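Long-range contacts in TqaA (Penicillium aethiopicum, PDB 5DLK), which probably releases its peptide as a macrocycle, the chain being a mutant form of the terminal condensation-like domain of a fungal nonribosomal peptide synthetase: residues V121-Q125 with L139-D144; C136-W140 with K412-F416; P156-T160 with L172-S177. All blocks are in the same frame, centred on the assembly; numbering follows the deposited sequence.

Contact 1. Residues V121-Q125 with L139-D144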
# COMPACT_ATOMS: atom_id res chain seq x y z
N VAL A 121 17.33 -15.42 -11.83
CA VAL A 121 17.86 -14.75 -10.64
C VAL A 121 19.20 -14.07 -10.93
O VAL A 121 20.07 -14.65 -11.57
CB VAL A 121 18.04 -15.76 -9.49
CG1 VAL A 121 18.66 -15.10 -8.28
CG2 VAL A 121 16.68 -16.39 -9.14
N ARG A 122 19.35 -12.83 -10.49
CA ARG A 122 20.64 -12.16 -10.56
C ARG A 122 21.48 -12.70 -9.40
O ARG A 122 21.05 -12.70 -8.24
CB ARG A 122 20.49 -10.64 -10.50
CG ARG A 122 21.79 -9.87 -10.43
CD ARG A 122 21.57 -8.36 -10.46
NE ARG A 122 20.91 -7.86 -9.25
CZ ARG A 122 20.76 -6.58 -8.95
NH1 ARG A 122 21.22 -5.65 -9.78
NH2 ARG A 122 20.14 -6.22 -7.83
N GLU A 123 22.67 -13.20 -9.71
CA GLU A 123 23.45 -13.89 -8.69
C GLU A 123 24.84 -13.30 -8.60
O GLU A 123 25.44 -12.96 -9.62
CB GLU A 123 23.55 -15.39 -8.99
CG GLU A 123 22.21 -16.07 -9.15
CD GLU A 123 22.18 -17.45 -8.54
OE1 GLU A 123 23.00 -17.73 -7.65
OE2 GLU A 123 21.30 -18.24 -8.94
N VAL A 124 25.31 -13.15 -7.37
CA VAL A 124 26.65 -12.64 -7.11
C VAL A 124 27.40 -13.60 -6.20
O VAL A 124 26.89 -13.98 -5.15
CB VAL A 124 26.62 -11.24 -6.45
CG1 VAL A 124 28.03 -10.77 -6.16
CG2 VAL A 124 25.88 -10.23 -7.32
N GLN A 125 28.60 -14.01 -6.60
CA GLN A 125 29.49 -14.72 -5.69
C GLN A 125 30.55 -13.73 -5.25
O GLN A 125 31.31 -13.23 -6.07
CB GLN A 125 30.12 -15.96 -6.36
CG GLN A 125 29.12 -17.06 -6.71
CD GLN A 125 28.40 -16.82 -8.04
OE1 GLN A 125 29.03 -16.62 -9.08
NE2 GLN A 125 27.06 -16.85 -8.01
N LEU A 139 24.31 -2.18 -5.33
CA LEU A 139 23.55 -2.38 -6.56
C LEU A 139 22.25 -1.57 -6.48
O LEU A 139 21.81 -0.98 -7.47
CB LEU A 139 23.25 -3.87 -6.79
CG LEU A 139 24.48 -4.73 -7.14
CD1 LEU A 139 24.03 -6.18 -7.14
CD2 LEU A 139 25.02 -4.30 -8.49
N TRP A 140 21.65 -1.55 -5.30
CA TRP A 140 20.41 -0.79 -5.05
C TRP A 140 20.61 0.71 -5.32
O TRP A 140 19.93 1.29 -6.17
CB TRP A 140 19.97 -1.00 -3.60
CG TRP A 140 18.72 -0.25 -3.17
CD1 TRP A 140 18.67 0.84 -2.34
CD2 TRP A 140 17.36 -0.55 -3.53
NE1 TRP A 140 17.35 1.22 -2.15
CE2 TRP A 140 16.54 0.40 -2.88
CE3 TRP A 140 16.76 -1.53 -4.33
CZ2 TRP A 140 15.14 0.39 -3.00
CZ3 TRP A 140 15.37 -1.53 -4.46
CH2 TRP A 140 14.57 -0.57 -3.79
N ASP A 141 21.55 1.32 -4.61
CA ASP A 141 21.85 2.74 -4.78
C ASP A 141 22.52 3.11 -6.09
O ASP A 141 22.40 4.24 -6.56
CB ASP A 141 22.73 3.23 -3.63
CG ASP A 141 21.98 3.33 -2.32
OD1 ASP A 141 20.75 3.55 -2.36
OD2 ASP A 141 22.61 3.20 -1.26
N GLY A 142 23.24 2.16 -6.69
CA GLY A 142 24.02 2.48 -7.86
C GLY A 142 23.24 2.32 -9.15
O GLY A 142 23.58 2.95 -10.15
N LYS A 143 22.21 1.48 -9.15
CA LYS A 143 21.46 1.32 -10.38
C LYS A 143 20.02 0.84 -10.21
O LYS A 143 19.16 1.26 -10.99
CB LYS A 143 22.22 0.37 -11.33
CG LYS A 143 22.34 -1.07 -10.86
CD LYS A 143 23.21 -1.91 -11.84
CE LYS A 143 22.59 -2.03 -13.22
NZ LYS A 143 21.37 -2.89 -13.22
N ASP A 144 19.73 0.01 -9.22
CA ASP A 144 18.41 -0.60 -9.15
C ASP A 144 17.28 0.45 -8.99
O ASP A 144 16.33 0.45 -9.77
CB ASP A 144 18.32 -1.64 -8.03
CG ASP A 144 19.23 -2.86 -8.28
OD1 ASP A 144 19.76 -3.00 -9.40
OD2 ASP A 144 19.40 -3.67 -7.35

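Contact 2. Residues C136-W140 with K412-F416. With EDO (1,2-ethanediol), chain E.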
# COMPACT_ATOMS: atom_id res chain seq x y z
N CYS A 136 24.55 -5.81 -2.05
CA CYS A 136 23.14 -5.54 -2.35
C CYS A 136 22.86 -4.04 -2.28
O CYS A 136 22.18 -3.49 -3.16
CB CYS A 136 22.23 -6.28 -1.37
SG CYS A 136 22.18 -8.08 -1.53
N LYS A 137 23.38 -3.39 -1.25
CA LYS A 137 23.16 -1.95 -1.09
C LYS A 137 23.82 -1.18 -2.22
O LYS A 137 23.26 -0.23 -2.73
CB LYS A 137 23.68 -1.47 0.28
CG LYS A 137 23.28 -0.04 0.64
CD LYS A 137 21.75 0.15 0.61
CE LYS A 137 21.28 1.17 1.66
NZ LYS A 137 21.96 2.49 1.53
N ALA A 138 25.02 -1.59 -2.64
CA ALA A 138 25.68 -0.91 -3.75
C ALA A 138 24.90 -1.02 -5.06
O ALA A 138 24.86 -0.07 -5.84
CB ALA A 138 27.12 -1.46 -3.95
N LEU A 139 24.31 -2.18 -5.33
CA LEU A 139 23.55 -2.38 -6.56
C LEU A 139 22.25 -1.57 -6.48
O LEU A 139 21.81 -0.98 -7.47
CB LEU A 139 23.25 -3.87 -6.79
CG LEU A 139 24.48 -4.73 -7.14
CD1 LEU A 139 24.03 -6.18 -7.14
CD2 LEU A 139 25.02 -4.30 -8.49
N TRP A 140 21.65 -1.55 -5.30
CA TRP A 140 20.41 -0.79 -5.05
C TRP A 140 20.61 0.71 -5.32
O TRP A 140 19.93 1.29 -6.17
CB TRP A 140 19.97 -1.00 -3.60
CG TRP A 140 18.72 -0.25 -3.17
CD1 TRP A 140 18.67 0.84 -2.34
CD2 TRP A 140 17.36 -0.55 -3.53
NE1 TRP A 140 17.35 1.22 -2.15
CE2 TRP A 140 16.54 0.40 -2.88
CE3 TRP A 140 16.76 -1.53 -4.33
CZ2 TRP A 140 15.14 0.39 -3.00
CZ3 TRP A 140 15.37 -1.53 -4.46
CH2 TRP A 140 14.57 -0.57 -3.79
N LYS A 412 15.10 -4.38 4.85
CA LYS A 412 14.59 -3.91 3.56
C LYS A 412 15.22 -2.61 3.13
O LYS A 412 15.78 -1.86 3.95
CB LYS A 412 13.06 -3.76 3.60
CG LYS A 412 12.59 -2.64 4.54
CD LYS A 412 11.09 -2.43 4.45
CE LYS A 412 10.63 -1.41 5.50
NZ LYS A 412 11.40 -0.16 5.37
N PHE A 413 15.18 -2.36 1.82
CA PHE A 413 15.44 -1.05 1.26
C PHE A 413 14.09 -0.56 0.73
O PHE A 413 13.28 -1.37 0.27
CB PHE A 413 16.44 -1.07 0.11
CG PHE A 413 17.72 -1.83 0.39
CD1 PHE A 413 18.37 -1.75 1.61
CD2 PHE A 413 18.28 -2.62 -0.62
CE1 PHE A 413 19.57 -2.44 1.82
CE2 PHE A 413 19.47 -3.32 -0.40
CZ PHE A 413 20.10 -3.23 0.82
N ALA A 414 13.86 0.75 0.75
CA ALA A 414 12.57 1.27 0.27
C ALA A 414 12.68 2.70 -0.29
O ALA A 414 13.42 3.54 0.24
CB ALA A 414 11.54 1.21 1.39
N ARG A 415 11.95 2.95 -1.37
CA ARG A 415 11.80 4.28 -1.96
C ARG A 415 10.32 4.64 -1.91
O ARG A 415 9.46 3.78 -2.10
CB ARG A 415 12.27 4.31 -3.42
CG ARG A 415 13.69 3.77 -3.65
CD ARG A 415 14.69 4.47 -2.76
NE ARG A 415 14.84 5.88 -3.07
CZ ARG A 415 15.67 6.69 -2.41
NH1 ARG A 415 16.42 6.20 -1.44
NH2 ARG A 415 15.75 7.97 -2.73
N PHE A 416 10.04 5.92 -1.66
CA PHE A 416 8.67 6.45 -1.66
C PHE A 416 8.76 7.96 -1.65
O PHE A 416 9.33 8.54 -0.74
CB PHE A 416 7.88 5.96 -0.45
CG PHE A 416 6.49 6.56 -0.35
CD1 PHE A 416 5.52 6.24 -1.28
CD2 PHE A 416 6.18 7.46 0.67
CE1 PHE A 416 4.22 6.79 -1.20
CE2 PHE A 416 4.88 8.01 0.76
CZ PHE A 416 3.91 7.67 -0.17
C1 EDO E . 12.04 8.29 1.01
O1 EDO E . 10.79 7.62 1.32
C2 EDO E . 12.88 7.54 -0.04
O2 EDO E . 12.28 7.60 -1.35
O HOH W 1 16.85 3.36 -0.33

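Contact 3. Residues P156-T160 with L172-S177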
# COMPACT_ATOMS: atom_id res chain seq x y z
N PRO A 156 8.68 -5.43 -12.64
CA PRO A 156 9.32 -4.89 -11.43
C PRO A 156 9.77 -5.99 -10.47
O PRO A 156 10.68 -5.74 -9.70
CB PRO A 156 8.20 -4.04 -10.79
CG PRO A 156 7.28 -3.70 -11.92
CD PRO A 156 7.29 -4.96 -12.79
N VAL A 157 9.14 -7.16 -10.51
CA VAL A 157 9.47 -8.22 -9.56
C VAL A 157 10.64 -9.05 -10.09
O VAL A 157 10.57 -9.65 -11.17
CB VAL A 157 8.26 -9.11 -9.24
CG1 VAL A 157 8.68 -10.40 -8.53
CG2 VAL A 157 7.26 -8.34 -8.34
N ARG A 158 11.73 -9.05 -9.34
CA ARG A 158 12.94 -9.76 -9.74
C ARG A 158 13.78 -10.07 -8.52
O ARG A 158 13.68 -9.38 -7.49
CB ARG A 158 13.73 -8.96 -10.77
CG ARG A 158 14.06 -7.53 -10.37
CD ARG A 158 14.69 -6.80 -11.57
NE ARG A 158 13.78 -6.83 -12.71
CZ ARG A 158 14.14 -6.83 -13.99
NH1 ARG A 158 15.43 -6.80 -14.34
NH2 ARG A 158 13.19 -6.85 -14.93
N PHE A 159 14.60 -11.11 -8.62
CA PHE A 159 15.27 -11.69 -7.46
C PHE A 159 16.77 -11.63 -7.60
O PHE A 159 17.30 -11.73 -8.71
CB PHE A 159 14.87 -13.16 -7.28
CG PHE A 159 13.39 -13.38 -7.11
CD1 PHE A 159 12.55 -13.44 -8.20
CD2 PHE A 159 12.87 -13.55 -5.84
CE1 PHE A 159 11.17 -13.65 -8.04
CE2 PHE A 159 11.49 -13.76 -5.66
CZ PHE A 159 10.65 -13.81 -6.77
N THR A 160 17.44 -11.44 -6.47
CA THR A 160 18.90 -11.37 -6.41
C THR A 160 19.37 -12.30 -5.31
O THR A 160 18.76 -12.38 -4.26
CB THR A 160 19.41 -9.93 -6.13
OG1 THR A 160 18.92 -9.03 -7.14
CG2 THR A 160 20.93 -9.88 -6.15
N LEU A 172 19.16 -13.06 0.04
CA LEU A 172 18.18 -13.17 -1.02
C LEU A 172 17.38 -11.88 -1.03
O LEU A 172 16.90 -11.49 0.03
CB LEU A 172 17.27 -14.36 -0.80
CG LEU A 172 15.98 -14.42 -1.63
CD1 LEU A 172 16.28 -14.73 -3.08
CD2 LEU A 172 15.04 -15.45 -1.02
N THR A 173 17.26 -11.21 -2.17
CA THR A 173 16.37 -10.04 -2.22
C THR A 173 15.25 -10.20 -3.26
O THR A 173 15.40 -10.85 -4.30
CB THR A 173 17.14 -8.73 -2.49
OG1 THR A 173 17.39 -8.56 -3.89
CG2 THR A 173 18.48 -8.71 -1.72
N ILE A 174 14.11 -9.60 -2.93
CA ILE A 174 12.95 -9.60 -3.79
C ILE A 174 12.59 -8.14 -4.03
O ILE A 174 12.26 -7.44 -3.08
CB ILE A 174 11.77 -10.35 -3.12
CG1 ILE A 174 12.28 -11.65 -2.47
CG2 ILE A 174 10.63 -10.57 -4.09
CD1 ILE A 174 11.26 -12.38 -1.60
N GLN A 175 12.70 -7.68 -5.27
CA GLN A 175 12.33 -6.31 -5.60
C GLN A 175 10.89 -6.30 -6.08
O GLN A 175 10.42 -7.26 -6.67
CB GLN A 175 13.27 -5.72 -6.65
CG GLN A 175 14.66 -5.47 -6.10
CD GLN A 175 15.59 -4.83 -7.10
OE1 GLN A 175 15.19 -4.52 -8.23
NE2 GLN A 175 16.84 -4.63 -6.70
N ILE A 176 10.17 -5.22 -5.79
CA ILE A 176 8.74 -5.20 -6.07
C ILE A 176 8.21 -3.76 -5.97
O ILE A 176 8.64 -2.97 -5.13
CB ILE A 176 7.97 -6.17 -5.10
CG1 ILE A 176 6.48 -6.27 -5.46
CG2 ILE A 176 8.20 -5.80 -3.63
CD1 ILE A 176 5.75 -7.38 -4.70
N SER A 177 7.26 -3.44 -6.85
CA SER A 177 6.55 -2.17 -6.83
C SER A 177 5.35 -2.27 -5.88
O SER A 177 4.70 -3.30 -5.81
CB SER A 177 6.09 -1.80 -8.25
OG SER A 177 5.15 -0.74 -8.22
O HOH W 2 13.00 -4.48 -10.15
O HOH W 3 16.32 -8.52 -6.43

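Contact 1. Residues V121-Q125 with L139-D144
R122 grips the carboxylate of D144 end-on, one guanidinium nitrogen to each oxygen, in a two-bonded salt bridge. NH2 of R122 lies 2.7 Å from OD2 of D144 in a nearly straight bond (165° at the hydrogen), and OD2 sits close to the guanidinium plane. The second bond, from R122 NH1 to D144 OD1, measures 3.0 Å and uses the syn lone pair of that oxygen. The two flat groups are nevertheless twisted by 33°, so the pairing is not fully coplanar. Over one face of the guanidinium lies CD1 of L139, 3.8 Å from R122 CZ, a methyl lid that leaves the edge to the acid. The same CD1 only just touches V124, its CG2 being 4.5 Å away.

R122 reaches this position through a chain extended from the backbone but bent at chi3 (68°). Its NE is held by T160 OG1, while D144 OD2 takes a further hydrogen bond from Q175 NE2, so both partners are fixed from a second shell. On the helix, L139 O accepts from K143 N and from D144 N at 2.9 Å, evidence of the wider pi-type turn that carries D144.

Strand 122-125 borders the five-stranded sheet beside parallel strand 158-163; helix 132-144 forms the connection in this beta-alpha-beta unit, and R122 extends toward its C-terminal end.

Contact 2. Residues C136-W140 with K412-F416
F413 and W140 join helix 132-144 to strand 407-415, an edge strand of the five-stranded sheet in this condensation-like, chloramphenicol acetyltransferase-type fold. The strand comes from late in the chain, whereas the other four strands of the sheet belong to its first half.

Aromatic and CH-pi contacts carry most of the interface. CB of F413 stands over one face of the indole, 3.5 Å from the centroid of the five-membered ring of W140 and 21° off its normal. The F413 ring and that five-membered ring have centroids 4.6 Å apart and planes differing by 39°, an oblique aromatic pair. With CG anti to the backbone N (chi1 178°), W140 brings its indole up to the strand, one face against F413 CB. K137 lays its aliphatic chain over a face of F413, CD being 3.9 Å from the ring centroid, while its NZ pairs with D141. C136 CB touches F413 CE2 at 4.2 Å. Replacing W140 with a leucine would probably leave F413 CB without its supporting ring and a bridging water without the indole donor.

R415 contributes both apolar and polar contacts. Its CG meets W140 CZ2 at 3.7 Å, and its guanidinium also engages W145 by cation-pi. The polar link is water-mediated: one water lies at the indole edge, accepting from W140 NE1 at 2.9 Å and from R415 NH1 at 3.1 Å.

Contact 3. Residues P156-T160 with L172-S177
T160 and T173 pair across an antiparallel beta hairpin, strand 158-163 with strand 169-177, in which T160, Q175 and F159 lose the most surface. The hydrogen-bonded register of the threonines rests on two backbone bonds, T160 N to T173 O at 3.0 Å and T173 N to T160 O at 2.8 Å. Their side chains lie alongside each other and share a water, 2.7 Å from T160 OG1 and 2.8 Å from T173 OG1, that also donates to R158 O. T173 places OG1 between its backbone N and carbonyl carbon (chi1 83°), turned to this water; T160 OG1 also accepts from R122.

Q175 projects from the same face of the sheet. Its backbone N bonds R158 O at 3.0 Å, almost straight (176°). The chain runs extended beyond CG, and OE1 at its end accepts a hydrogen bond from a water, 2.9 Å away, that also donates to P156 O; NE2 has D144 as its partner.

On the other face F159 lies beside I174, CE2 to CG2 at 3.7 Å, with C88 and V92 of helix 81-94 against the F159 side chain and L189 of helix 186-197 against I174. Near the start of the pairing, V157 CA makes a CA-H...O contact of 3.2 Å with Q175 O, at 169°.

In the fold
Contacts 1 and 2 set helix 132-144 against the five-stranded sheet, and contact 3 pairs two of its strands; the centres lie about 9 to 11 Å apart. The first two overlap at L139 and W140, L139 facing outermost strand 122-125 and W140 facing the other, 407-415. Contact 3 supplies two of the three strands between them, 67-75 being the third. R122 N approaches F159 O at 2.9 Å, a probable backbone bond, and D144 OD2 meets Q175 NE2 at 2.8 Å. Contact 2 packs on contact 3 through C136 SG and T173 CG2, 3.8 Å apart. Contact 3 alone approaches the phosphopantetheine site: the side chain of I176 is about 11 Å from G183, although no such ligand is bound here.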